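Local coordinates for glutamate racemase (PDB 2DWU), which belongs to the aspartate/glutamate/hydantoin racemase family of alpha/beta proteins and holds D-glutamic acid in a pocket of the chain, at residues G120-G123 with T124-N128; L186-T189 with H190-L193. One frame throughout, in Å; residues are numbered along the deposited sequence.

Both contacts sit at the exits of neighbouring parallel strands in the four-stranded sheet. Contact 1 comes first along the chain: strand 115-120 runs out into helix 122-127. Contact 2 follows where strand 183-187 gives way to the turn ahead of helix 195-202. Their centres lie about 13 Å apart, yet the two touch, with Tyr191 OH 3.4 Å from Gly120 C and the methyl Thr124 CG2 packing against Gly187 O. Because the strands run side by side in the same direction, both exits face the same pocket, and Thr121 from contact 1 joins Cys188, Thr189 and His190 from contact 2 around the bound D-glutamic acid.

Contact 1. Residues G120-G123 with T124-N128; sequences GTVG and TIQSN
This is the N-terminal cap of helix 122-127, where Thr121, just past the end of strand 115-120, closes the first turn by taking a bond from Thr124. Thr124 N points its hydrogen at Thr121 OG1 across 3.0 Å, nearly straight at 164°. A chi1 of 63° sets that hydroxyl between Thr121's own N and carbonyl carbon, facing the start of the helix. Water 1 bridges the two residues, accepting from Thr124 OG1 at 2.8 Å and from Thr121 N at 2.9 Å. Helical bonding starts at once, with Ile125 N on Thr121 O at 2.9 Å and Gln126 N on Val122 O at 2.8 Å. One turn apart, Val122 CG1 and Gln126 CG lie alongside each other. At the far end the bond from Ser127 N to Gly123 O is bent, while Ser127 OG turns back to Thr124 O at 2.7 Å and also bonds Met129 N of the next helix. Thr121 OG1 is also hydrogen-bonded to Thr79 OG1 at the head of helix 78-91, and Thr121 touches the bound D-glutamic acid. Val122 and Ile125 rest on strand 142-147; Thr124 and Ser127 pack on helix 78-91.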
# COMPACT_ATOMS: atom_id res chain seq x y z
N GLY B 120 -2.35 15.87 13.87
CA GLY B 120 -2.94 16.61 12.77
C GLY B 120 -3.59 17.87 13.30
O GLY B 120 -3.37 18.23 14.47
N THR B 121 -4.36 18.54 12.46
CA THR B 121 -5.02 19.78 12.88
C THR B 121 -6.14 19.49 13.87
O THR B 121 -6.57 18.35 14.04
CB THR B 121 -5.71 20.50 11.70
OG1 THR B 121 -6.75 19.64 11.19
CG2 THR B 121 -4.72 20.85 10.60
N VAL B 122 -6.62 20.54 14.52
CA VAL B 122 -7.72 20.36 15.43
C VAL B 122 -8.93 19.75 14.70
O VAL B 122 -9.57 18.84 15.21
CB VAL B 122 -8.10 21.69 16.07
CG1 VAL B 122 -9.42 21.56 16.78
CG2 VAL B 122 -7.01 22.13 17.03
N GLY B 123 -9.23 20.22 13.49
CA GLY B 123 -10.37 19.67 12.77
C GLY B 123 -10.20 18.18 12.48
O GLY B 123 -11.12 17.40 12.65
N THR B 124 -9.00 17.80 12.05
CA THR B 124 -8.74 16.39 11.74
C THR B 124 -8.88 15.52 12.97
O THR B 124 -9.55 14.48 12.93
CB THR B 124 -7.35 16.23 11.16
OG1 THR B 124 -7.30 16.93 9.91
CG2 THR B 124 -7.02 14.75 10.93
N ILE B 125 -8.28 15.96 14.07
CA ILE B 125 -8.34 15.16 15.28
C ILE B 125 -9.74 15.13 15.90
O ILE B 125 -10.22 14.07 16.32
CB ILE B 125 -7.29 15.65 16.29
CG1 ILE B 125 -5.90 15.54 15.67
CG2 ILE B 125 -7.37 14.81 17.57
CD1 ILE B 125 -5.53 14.08 15.18
N GLN B 126 -10.43 16.27 15.94
CA GLN B 126 -11.77 16.29 16.52
C GLN B 126 -12.79 15.44 15.77
O GLN B 126 -13.77 14.99 16.36
CB GLN B 126 -12.25 17.73 16.68
CG GLN B 126 -11.43 18.50 17.71
CD GLN B 126 -11.48 17.86 19.10
OE1 GLN B 126 -10.55 17.14 19.51
NE2 GLN B 126 -12.56 18.12 19.83
N SER B 127 -12.55 15.19 14.48
CA SER B 127 -13.48 14.37 13.69
C SER B 127 -13.43 12.91 14.12
O SER B 127 -14.37 12.16 13.90
CB SER B 127 -13.08 14.43 12.21
OG SER B 127 -11.95 13.61 11.95
N ASN B 128 -12.30 12.54 14.74
CA ASN B 128 -11.98 11.19 15.18
C ASN B 128 -11.97 10.20 14.01
O ASN B 128 -12.12 9.00 14.21
CB ASN B 128 -12.94 10.70 16.26
CG ASN B 128 -12.27 9.67 17.18
OD1 ASN B 128 -11.09 9.81 17.52
ND2 ASN B 128 -13.02 8.65 17.57
O HOH W 1 -4.60 17.59 9.68

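Contact 2. Residues L186-T189 with H190-L193; sequences LGCT and HYPL. With DGL (D-glutamic acid), chain H.
Cys188 lies over the ring of Tyr191, three residues on, where the chain leaves strand 183-187 through a type I turn. Its CB stands almost on the ring normal, 3.3 Å from the ring centroid and 10° off the axis, a close CH-pi contact over one face. From there the sulfur runs anti to the backbone N (chi1 177°), which keeps it over the same face: Cys188 SG is 3.5 Å from Tyr191 CE1, a sulfur-aromatic contact. The sulfur also lies 3.6 Å from CB of the bound D-glutamic acid, and His190 N gives it a weak hydrogen bond. Behind it the turn is closed by Tyr191 N to Cys188 O at 3.3 Å. Leu186 packs its CB against Tyr191 CB, near the root of the ring.

Beside the cysteine, Thr189 and His190 point the same way. Thr189 OG1 meets ND1 at the edge of the His190 ring, 2.8 Å away, in a bond that either may donate; NE2 of the same ring is tied to Glu156, so both nitrogens help fix its rotation.

Thr189 OG1 also accepts from the ligand N at 2.8 Å, while Thr189 N reaches the ligand OXT at 2.9 Å along a nearly straight N-H line of 170°. One residue thus grips both the amino group and a carboxylate oxygen, and the bond to His190 ND1 probably helps orient its hydroxyl. The chemistry is matched group by group: an accepting hydroxyl oxygen faces the ligand's amino group, a backbone N-H faces its carboxylate, and the sulfur, backed by Tyr191, lies beside its carbon chain.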
# COMPACT_ATOMS: atom_id res chain seq x y z
N LEU B 186 1.51 10.84 10.18
CA LEU B 186 1.59 12.29 9.98
C LEU B 186 0.28 12.69 9.28
O LEU B 186 0.21 12.73 8.04
CB LEU B 186 2.79 12.63 9.10
CG LEU B 186 4.14 12.18 9.60
CD1 LEU B 186 5.25 12.71 8.66
CD2 LEU B 186 4.37 12.72 11.03
N GLY B 187 -0.74 12.98 10.09
CA GLY B 187 -2.07 13.31 9.60
C GLY B 187 -2.32 14.74 9.16
O GLY B 187 -3.39 15.29 9.43
N CYS B 188 -1.35 15.30 8.46
CA CYS B 188 -1.44 16.67 7.97
C CYS B 188 -0.47 16.77 6.78
O CYS B 188 0.62 16.21 6.81
CB CYS B 188 -1.01 17.64 9.06
SG CYS B 188 -0.99 19.39 8.54
N THR B 189 -0.89 17.52 5.76
CA THR B 189 -0.10 17.71 4.55
C THR B 189 1.29 18.27 4.80
O THR B 189 2.22 17.97 4.06
CB THR B 189 -0.77 18.74 3.58
OG1 THR B 189 -1.12 19.91 4.32
CG2 THR B 189 -2.01 18.15 2.92
N HIS B 190 1.43 19.10 5.83
CA HIS B 190 2.71 19.75 6.04
C HIS B 190 3.74 18.98 6.82
O HIS B 190 4.93 19.28 6.75
CB HIS B 190 2.50 21.08 6.79
CG HIS B 190 1.72 22.11 6.04
ND1 HIS B 190 0.48 21.86 5.49
CD2 HIS B 190 1.97 23.42 5.84
CE1 HIS B 190 -0.00 22.99 4.98
NE2 HIS B 190 0.88 23.95 5.19
N TYR B 191 3.30 17.97 7.57
CA TYR B 191 4.24 17.29 8.44
C TYR B 191 5.43 16.56 7.84
O TYR B 191 6.45 16.41 8.52
CB TYR B 191 3.50 16.39 9.44
CG TYR B 191 2.50 17.13 10.33
CD1 TYR B 191 2.37 18.53 10.32
CD2 TYR B 191 1.64 16.40 11.17
CE1 TYR B 191 1.40 19.18 11.08
CE2 TYR B 191 0.66 17.04 11.94
CZ TYR B 191 0.53 18.42 11.89
OH TYR B 191 -0.49 18.98 12.60
N PRO B 192 5.34 16.09 6.58
CA PRO B 192 6.53 15.41 6.04
C PRO B 192 7.75 16.34 6.10
O PRO B 192 8.87 15.86 6.23
CB PRO B 192 6.14 15.10 4.60
CG PRO B 192 4.66 14.77 4.72
CD PRO B 192 4.17 15.88 5.69
N LEU B 193 7.55 17.65 5.99
CA LEU B 193 8.71 18.52 6.04
C LEU B 193 9.38 18.54 7.41
O LEU B 193 10.54 18.95 7.54
CB LEU B 193 8.33 19.94 5.62
CG LEU B 193 8.17 20.04 4.10
CD1 LEU B 193 8.04 21.51 3.71
CD2 LEU B 193 9.38 19.41 3.41
N DGL H . -3.73 20.91 4.52
CA DGL H . -4.14 20.91 5.96
C DGL H . -4.22 19.52 6.47
O DGL H . -4.81 19.24 7.51
CB DGL H . -3.12 21.72 6.80
CG DGL H . -3.41 23.22 6.57
CD DGL H . -4.74 23.69 7.01
OE1 DGL H . -5.08 23.81 8.19
OE2 DGL H . -5.59 23.98 6.04
OXT DGL H . -3.63 18.59 5.77